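Local coordinates for protein aldehyde dehydrogenase (Burkholderia vietnamiensis, PDB 5KF0) that probably oxidises aldehydes to carboxylic acids with a nicotinamide adenine dinucleotide cofactor, and binds NADPH, at residues 367-379 with 387-399. Numbering follows the deposited sequence. Where two conformers were deposited one is given.
Sequences AMFEATLLEDVGR and EAFGPVAILEKFD. With NDP (NADPH dihydro-nicotinamide-adenine-dinucleotide phosphate), chain E.
T372 O is held by two hydrogen bonds, from A393 N across the contact (3.0 Å, N-H...O 154°) and from Y286 OH, with the CA-H of V392 adding a weaker contact. The strand ladder continues in parallel register. T372 N reaches P391 O through a rather bent bond, L374 N binds A393 O, and L395 N donates to L374 O at 2.8 Å. Beyond E375 direct pairing gives way to water: L395 O accepts from two waters, one bound by D376 N and the other by V377 N.

Apolar groups fill the start of the ladder. P391, centre of an inverse gamma turn, sets its ring against F369, with CG 3.6 Å from F369 CB. F369 has CG anti to the backbone N (chi1 -156°), which carries its ring on to V392; there CE1 lies 3.6 Å from V392 CG2. The other V392 branch, CG1, meets L374 CD1 at 3.6 Å. T372 OG1 lies at the edge of the F369 ring, in its plane, and donates to E370 O at 2.7 Å from above the carbonyl plane, while G362 N also binds this hydroxyl.

Just ahead of strand 392-398, E387 uses both carboxylate oxygens on the NADPH ribose, OE1 accepting from O2D at 2.6 Å and OE2 from O3D, and the F389 ring lies with one face against the same sugar. These strands form a beta-alpha-beta unit: helix 382-385 connects them and places L383 against L374, V392 and I394, helix 306-319 packs on L373 and L395, and strands 357-360 and 298-302 flank the pair.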
loop_
_atom_site.group_PDB
_atom_site.type_symbol
_atom_site.label_atom_id
_atom_site.label_comp_id
_atom_site.label_asym_id
_atom_site.label_seq_id
_atom_site.Cartn_x
_atom_site.Cartn_y
_atom_site.Cartn_z
ATOM N N ALA A 367 -10.280 49.455 -0.353
ATOM C CA ALA A 367 -9.946 48.048 -0.513
ATOM C C ALA A 367 -9.665 47.657 -1.959
ATOM O O ALA A 367 -9.349 46.489 -2.211
ATOM C CB ALA A 367 -11.064 47.164 0.054
ATOM N N MET A 368 -9.769 48.584 -2.913
ATOM C CA MET A 368 -9.466 48.280 -4.314
ATOM C C MET A 368 -7.975 48.506 -4.550
ATOM O O MET A 368 -7.526 49.638 -4.766
ATOM C CB MET A 368 -10.327 49.114 -5.257
ATOM C CG MET A 368 -11.828 48.904 -5.073
ATOM S SD MET A 368 -12.425 47.191 -5.140
ATOM C CE MET A 368 -11.864 46.657 -6.742
ATOM N N PHE A 369 -7.216 47.413 -4.521
ATOM C CA PHE A 369 -5.766 47.405 -4.691
ATOM C C PHE A 369 -5.471 46.819 -6.069
ATOM O O PHE A 369 -5.781 45.651 -6.319
ATOM C CB PHE A 369 -5.146 46.557 -3.573
ATOM C CG PHE A 369 -3.709 46.868 -3.243
ATOM C CD1 PHE A 369 -2.727 46.877 -4.222
ATOM C CD2 PHE A 369 -3.337 47.095 -1.917
ATOM C CE1 PHE A 369 -1.396 47.137 -3.895
ATOM C CE2 PHE A 369 -2.005 47.348 -1.578
ATOM C CZ PHE A 369 -1.035 47.374 -2.577
ATOM N N GLU A 370 -4.898 47.617 -6.972
ATOM C CA GLU A 370 -4.724 47.038 -8.292
ATOM C C GLU A 370 -3.583 46.015 -8.298
ATOM O O GLU A 370 -2.743 45.940 -7.401
ATOM C CB GLU A 370 -4.513 48.126 -9.349
ATOM C CG GLU A 370 -3.205 48.866 -9.296
ATOM C CD GLU A 370 -3.130 49.956 -10.361
ATOM O OE1 GLU A 370 -3.877 49.877 -11.366
ATOM O OE2 GLU A 370 -2.329 50.893 -10.191
ATOM N N ALA A 371 -3.623 45.159 -9.319
ATOM C CA ALA A 371 -2.541 44.202 -9.497
ATOM C C ALA A 371 -1.234 44.970 -9.648
ATOM O O ALA A 371 -1.123 45.865 -10.492
ATOM C CB ALA A 371 -2.798 43.320 -10.721
ATOM N N THR A 372 -0.250 44.628 -8.820
ATOM C CA THR A 372 0.951 45.435 -8.647
ATOM C C THR A 372 2.189 44.551 -8.681
ATOM O O THR A 372 2.197 43.458 -8.106
ATOM C CB THR A 372 0.857 46.214 -7.320
ATOM O OG1 THR A 372 -0.272 47.104 -7.373
ATOM C CG2 THR A 372 2.106 47.036 -7.053
ATOM N N LEU A 373 3.232 45.026 -9.369
ATOM C CA LEU A 373 4.502 44.322 -9.513
ATOM C C LEU A 373 5.630 45.273 -9.138
ATOM O O LEU A 373 5.638 46.429 -9.578
ATOM C CB LEU A 373 4.682 43.819 -10.958
ATOM C CG LEU A 373 5.881 42.919 -11.272
ATOM C CD1 LEU A 373 5.758 41.573 -10.557
ATOM C CD2 LEU A 373 5.975 42.705 -12.766
ATOM N N LEU A 374 6.571 44.801 -8.320
ATOM C CA LEU A 374 7.731 45.597 -7.930
ATOM C C LEU A 374 9.017 44.842 -8.222
ATOM O O LEU A 374 9.035 43.610 -8.231
ATOM C CB LEU A 374 7.727 45.949 -6.430
ATOM C CG LEU A 374 6.687 46.930 -5.889
ATOM C CD1 LEU A 374 5.372 46.212 -5.600
ATOM C CD2 LEU A 374 7.230 47.602 -4.639
ATOM N N GLU A 375 10.090 45.603 -8.448
ATOM C CA GLU A 375 11.417 45.003 -8.435
ATOM C C GLU A 375 12.300 45.750 -7.436
ATOM O O GLU A 375 11.891 46.723 -6.797
ATOM C CB GLU A 375 12.025 44.961 -9.844
ATOM C CG GLU A 375 12.170 46.306 -10.543
ATOM C CD GLU A 375 12.683 46.168 -11.975
ATOM O OE1 GLU A 375 12.970 45.034 -12.417
ATOM O OE2 GLU A 375 12.808 47.201 -12.661
ATOM N N ASP A 376 13.512 45.216 -7.252
ATOM C CA ASP A 376 14.503 45.774 -6.325
ATOM C C ASP A 376 13.982 45.825 -4.889
ATOM O O ASP A 376 14.289 46.746 -4.127
ATOM C CB ASP A 376 14.977 47.164 -6.781
ATOM C CG ASP A 376 15.645 47.135 -8.150
ATOM O OD1 ASP A 376 16.314 46.134 -8.477
ATOM O OD2 ASP A 376 15.505 48.115 -8.904
ATOM N N VAL A 377 13.200 44.821 -4.499
ATOM C CA VAL A 377 12.711 44.718 -3.126
ATOM C C VAL A 377 13.770 43.993 -2.308
ATOM O O VAL A 377 14.120 42.853 -2.620
ATOM C CB VAL A 377 11.362 43.985 -3.062
ATOM C CG1 VAL A 377 10.903 43.860 -1.615
ATOM C CG2 VAL A 377 10.319 44.718 -3.893
ATOM N N GLY A 378 14.293 44.654 -1.278
ATOM C CA GLY A 378 15.312 44.026 -0.450
ATOM C C GLY A 378 14.746 42.841 0.315
ATOM O O GLY A 378 13.605 42.867 0.781
ATOM N N ARG A 379 15.564 41.786 0.452
ATOM C CA ARG A 379 15.114 40.574 1.135
ATOM C C ARG A 379 14.779 40.806 2.607
ATOM O O ARG A 379 14.139 39.943 3.217
ATOM C CB ARG A 379 16.165 39.455 1.013
ATOM C CG ARG A 379 17.505 39.756 1.685
ATOM C CD ARG A 379 18.418 38.524 1.759
ATOM N NE ARG A 379 17.976 37.587 2.790
ATOM C CZ ARG A 379 18.343 37.638 4.066
ATOM N NH1 ARG A 379 19.173 38.591 4.488
ATOM N NH2 ARG A 379 17.882 36.737 4.924
ATOM N N GLU A 387 3.599 37.574 4.907
ATOM C CA GLU A 387 2.592 37.104 3.957
ATOM C C GLU A 387 1.814 38.298 3.408
ATOM O O GLU A 387 1.015 38.915 4.125
ATOM C CB GLU A 387 1.661 36.089 4.617
ATOM C CG GLU A 387 0.679 35.477 3.622
ATOM C CD GLU A 387 -0.153 34.363 4.236
ATOM O OE1 GLU A 387 -0.605 33.479 3.483
ATOM O OE2 GLU A 387 -0.373 34.390 5.469
ATOM N N ALA A 388 2.030 38.610 2.129
ATOM C CA ALA A 388 1.399 39.789 1.535
ATOM C C ALA A 388 -0.125 39.678 1.564
ATOM O O ALA A 388 -0.820 40.614 1.980
ATOM C CB ALA A 388 1.891 39.979 0.100
ATOM N N PHE A 389 -0.651 38.533 1.128
ATOM C CA PHE A 389 -2.090 38.269 1.045
ATOM C C PHE A 389 -2.833 39.411 0.359
ATOM O O PHE A 389 -3.844 39.924 0.842
ATOM C CB PHE A 389 -2.698 37.961 2.416
ATOM C CG PHE A 389 -3.588 36.761 2.384
ATOM C CD1 PHE A 389 -3.040 35.513 2.131
ATOM C CD2 PHE A 389 -4.970 36.878 2.508
ATOM C CE1 PHE A 389 -3.836 34.391 2.056
ATOM C CE2 PHE A 389 -5.779 35.748 2.430
ATOM C CZ PHE A 389 -5.212 34.511 2.200
ATOM N N GLY A 390 -2.314 39.807 -0.790
ATOM C CA GLY A 390 -2.934 40.835 -1.586
ATOM C C GLY A 390 -2.303 40.834 -2.956
ATOM O O GLY A 390 -1.424 40.020 -3.246
ATOM N N PRO A 391 -2.737 41.740 -3.827
ATOM C CA PRO A 391 -2.376 41.648 -5.251
ATOM C C PRO A 391 -1.040 42.315 -5.567
ATOM O O PRO A 391 -0.943 43.189 -6.428
ATOM C CB PRO A 391 -3.560 42.351 -5.930
ATOM C CG PRO A 391 -3.986 43.383 -4.936
ATOM C CD PRO A 391 -3.796 42.737 -3.579
ATOM N N VAL A 392 0.008 41.872 -4.872
ATOM C CA VAL A 392 1.360 42.384 -5.049
ATOM C C VAL A 392 2.299 41.205 -5.236
ATOM O O VAL A 392 2.201 40.206 -4.515
ATOM C CB VAL A 392 1.813 43.223 -3.837
ATOM C CG1 VAL A 392 3.263 43.690 -4.017
ATOM C CG2 VAL A 392 0.875 44.395 -3.622
ATOM N N ALA A 393 3.220 41.326 -6.187
ATOM C CA ALA A 393 4.280 40.352 -6.359
ATOM C C ALA A 393 5.591 41.087 -6.578
ATOM O O ALA A 393 5.619 42.230 -7.047
ATOM C CB ALA A 393 3.999 39.400 -7.535
ATOM N N ILE A 394 6.675 40.397 -6.237
ATOM C CA ILE A 394 8.013 40.957 -6.351
ATOM C C ILE A 394 8.798 40.127 -7.356
ATOM O O ILE A 394 8.719 38.891 -7.383
ATOM C CB ILE A 394 8.741 41.045 -4.989
ATOM C CG1 ILE A 394 9.154 39.668 -4.467
ATOM C CG2 ILE A 394 7.873 41.776 -3.971
ATOM C CD1 ILE A 394 10.604 39.321 -4.747
ATOM N N LEU A 395 9.544 40.828 -8.205
ATOM C CA LEU A 395 10.315 40.223 -9.282
ATOM C C LEU A 395 11.794 40.379 -8.955
ATOM O O LEU A 395 12.245 41.481 -8.623
ATOM C CB LEU A 395 9.983 40.894 -10.620
ATOM C CG LEU A 395 10.783 40.444 -11.839
ATOM C CD1 LEU A 395 10.447 39.013 -12.170
ATOM C CD2 LEU A 395 10.498 41.358 -13.029
ATOM N N GLU A 396 12.541 39.278 -9.014
ATOM C CA GLU A 396 13.972 39.336 -8.739
ATOM C C GLU A 396 14.704 38.388 -9.687
ATOM O O GLU A 396 14.094 37.549 -10.361
ATOM C CB GLU A 396 14.275 39.032 -7.257
ATOM C CG GLU A 396 13.643 37.745 -6.705
ATOM C CD GLU A 396 13.919 37.519 -5.211
ATOM O OE1 GLU A 396 14.814 38.191 -4.642
ATOM O OE2 GLU A 396 13.234 36.667 -4.600
ATOM N N LYS A 397 16.027 38.538 -9.733
ATOM C CA LYS A 397 16.885 37.949 -10.755
ATOM C C LYS A 397 17.871 36.977 -10.112
ATOM O O LYS A 397 18.353 37.223 -9.004
ATOM C CB LYS A 397 17.639 39.071 -11.501
ATOM C CG LYS A 397 18.505 38.636 -12.675
ATOM C CD LYS A 397 19.310 39.829 -13.237
ATOM C CE LYS A 397 18.404 40.869 -13.860
ATOM N NZ LYS A 397 19.185 41.921 -14.582
ATOM N N PHE A 398 18.188 35.877 -10.802
ATOM C CA PHE A 398 19.260 34.994 -10.338
ATOM C C PHE A 398 20.083 34.496 -11.519
ATOM O O PHE A 398 19.635 34.523 -12.669
ATOM C CB PHE A 398 18.724 33.791 -9.541
ATOM C CG PHE A 398 18.010 32.763 -10.381
ATOM C CD1 PHE A 398 18.687 31.650 -10.880
ATOM C CD2 PHE A 398 16.653 32.900 -10.660
ATOM C CE1 PHE A 398 18.016 30.696 -11.654
ATOM C CE2 PHE A 398 15.976 31.947 -11.422
ATOM C CZ PHE A 398 16.659 30.854 -11.924
ATOM N N ASP A 399 21.308 34.047 -11.211
ATOM C CA ASP A 399 22.243 33.445 -12.160
ATOM C C ASP A 399 22.363 31.939 -11.995
ATOM O O ASP A 399 22.381 31.201 -12.986
ATOM C CB ASP A 399 23.658 34.029 -12.001
ATOM C CG ASP A 399 23.729 35.493 -12.289
ATOM O OD1 ASP A 399 22.957 35.978 -13.142
ATOM O OD2 ASP A 399 24.581 36.159 -11.671
HETATM P PA NDP E . -7.359 34.178 10.501
HETATM O O1A NDP E . -6.227 33.492 11.189
HETATM O O2A NDP E . -7.429 35.670 10.825
HETATM O O5B NDP E . -8.762 33.513 10.842
HETATM C C5B NDP E . -8.954 32.129 10.458
HETATM C C4B NDP E . -10.021 31.528 11.332
HETATM O O4B NDP E . -9.530 31.419 12.688
HETATM C C3B NDP E . -11.320 32.341 11.421
HETATM O O3B NDP E . -12.440 31.469 11.550
HETATM C C2B NDP E . -11.112 33.114 12.723
HETATM O O2B NDP E . -12.328 33.542 13.370
HETATM C C1B NDP E . -10.469 32.019 13.555
HETATM N N9A NDP E . -9.771 32.495 14.743
HETATM C C8A NDP E . -8.862 33.513 14.854
HETATM N N7A NDP E . -8.365 33.653 16.061
HETATM C C5A NDP E . -8.995 32.660 16.793
HETATM C C6A NDP E . -8.899 32.267 18.143
HETATM N N6A NDP E . -8.120 32.876 19.046
HETATM N N1A NDP E . -9.654 31.219 18.546
HETATM C C2A NDP E . -10.451 30.619 17.660
HETATM N N3A NDP E . -10.631 30.903 16.367
HETATM C C4A NDP E . -9.868 31.940 15.996
HETATM O O3 NDP E . -7.208 33.973 8.932
HETATM P PN NDP E . -8.015 34.538 7.683
HETATM O O1N NDP E . -9.451 34.183 7.812
HETATM O O2N NDP E . -7.699 36.008 7.579
HETATM O O5D NDP E . -7.416 33.760 6.438
HETATM C C5D NDP E . -6.165 34.066 5.802
HETATM C C4D NDP E . -5.097 33.158 6.359
HETATM O O4D NDP E . -5.464 31.769 6.138
HETATM C C3D NDP E . -3.739 33.363 5.682
HETATM O O3D NDP E . -2.657 33.349 6.605
HETATM C C2D NDP E . -3.686 32.189 4.705
HETATM O O2D NDP E . -2.393 31.791 4.264
HETATM C C1D NDP E . -4.380 31.104 5.518
HETATM N N1N NDP E . -4.845 30.070 4.601
HETATM C C2N NDP E . -4.358 28.786 4.661
HETATM C C3N NDP E . -4.647 27.855 3.731
HETATM C C7N NDP E . -4.189 26.444 3.845
HETATM O O7N NDP E . -4.924 25.556 3.390
HETATM N N7N NDP E . -2.988 26.192 4.363
HETATM C C4N NDP E . -5.422 28.232 2.519
HETATM C C5N NDP E . -6.158 29.512 2.729
HETATM C C6N NDP E . -5.803 30.361 3.675
HETATM P P2B NDP E . -13.037 34.971 12.987
HETATM O O1X NDP E . -12.335 35.528 11.806
HETATM O O2X NDP E . -14.478 34.594 12.808
HETATM O O3X NDP E . -12.899 35.855 14.209
HETATM O O HOH W 1 14.655 42.932 -8.738
HETATM O O HOH W 2 12.660 42.442 -6.025
HETATM O O HOH W 3 14.386 40.895 -4.474
#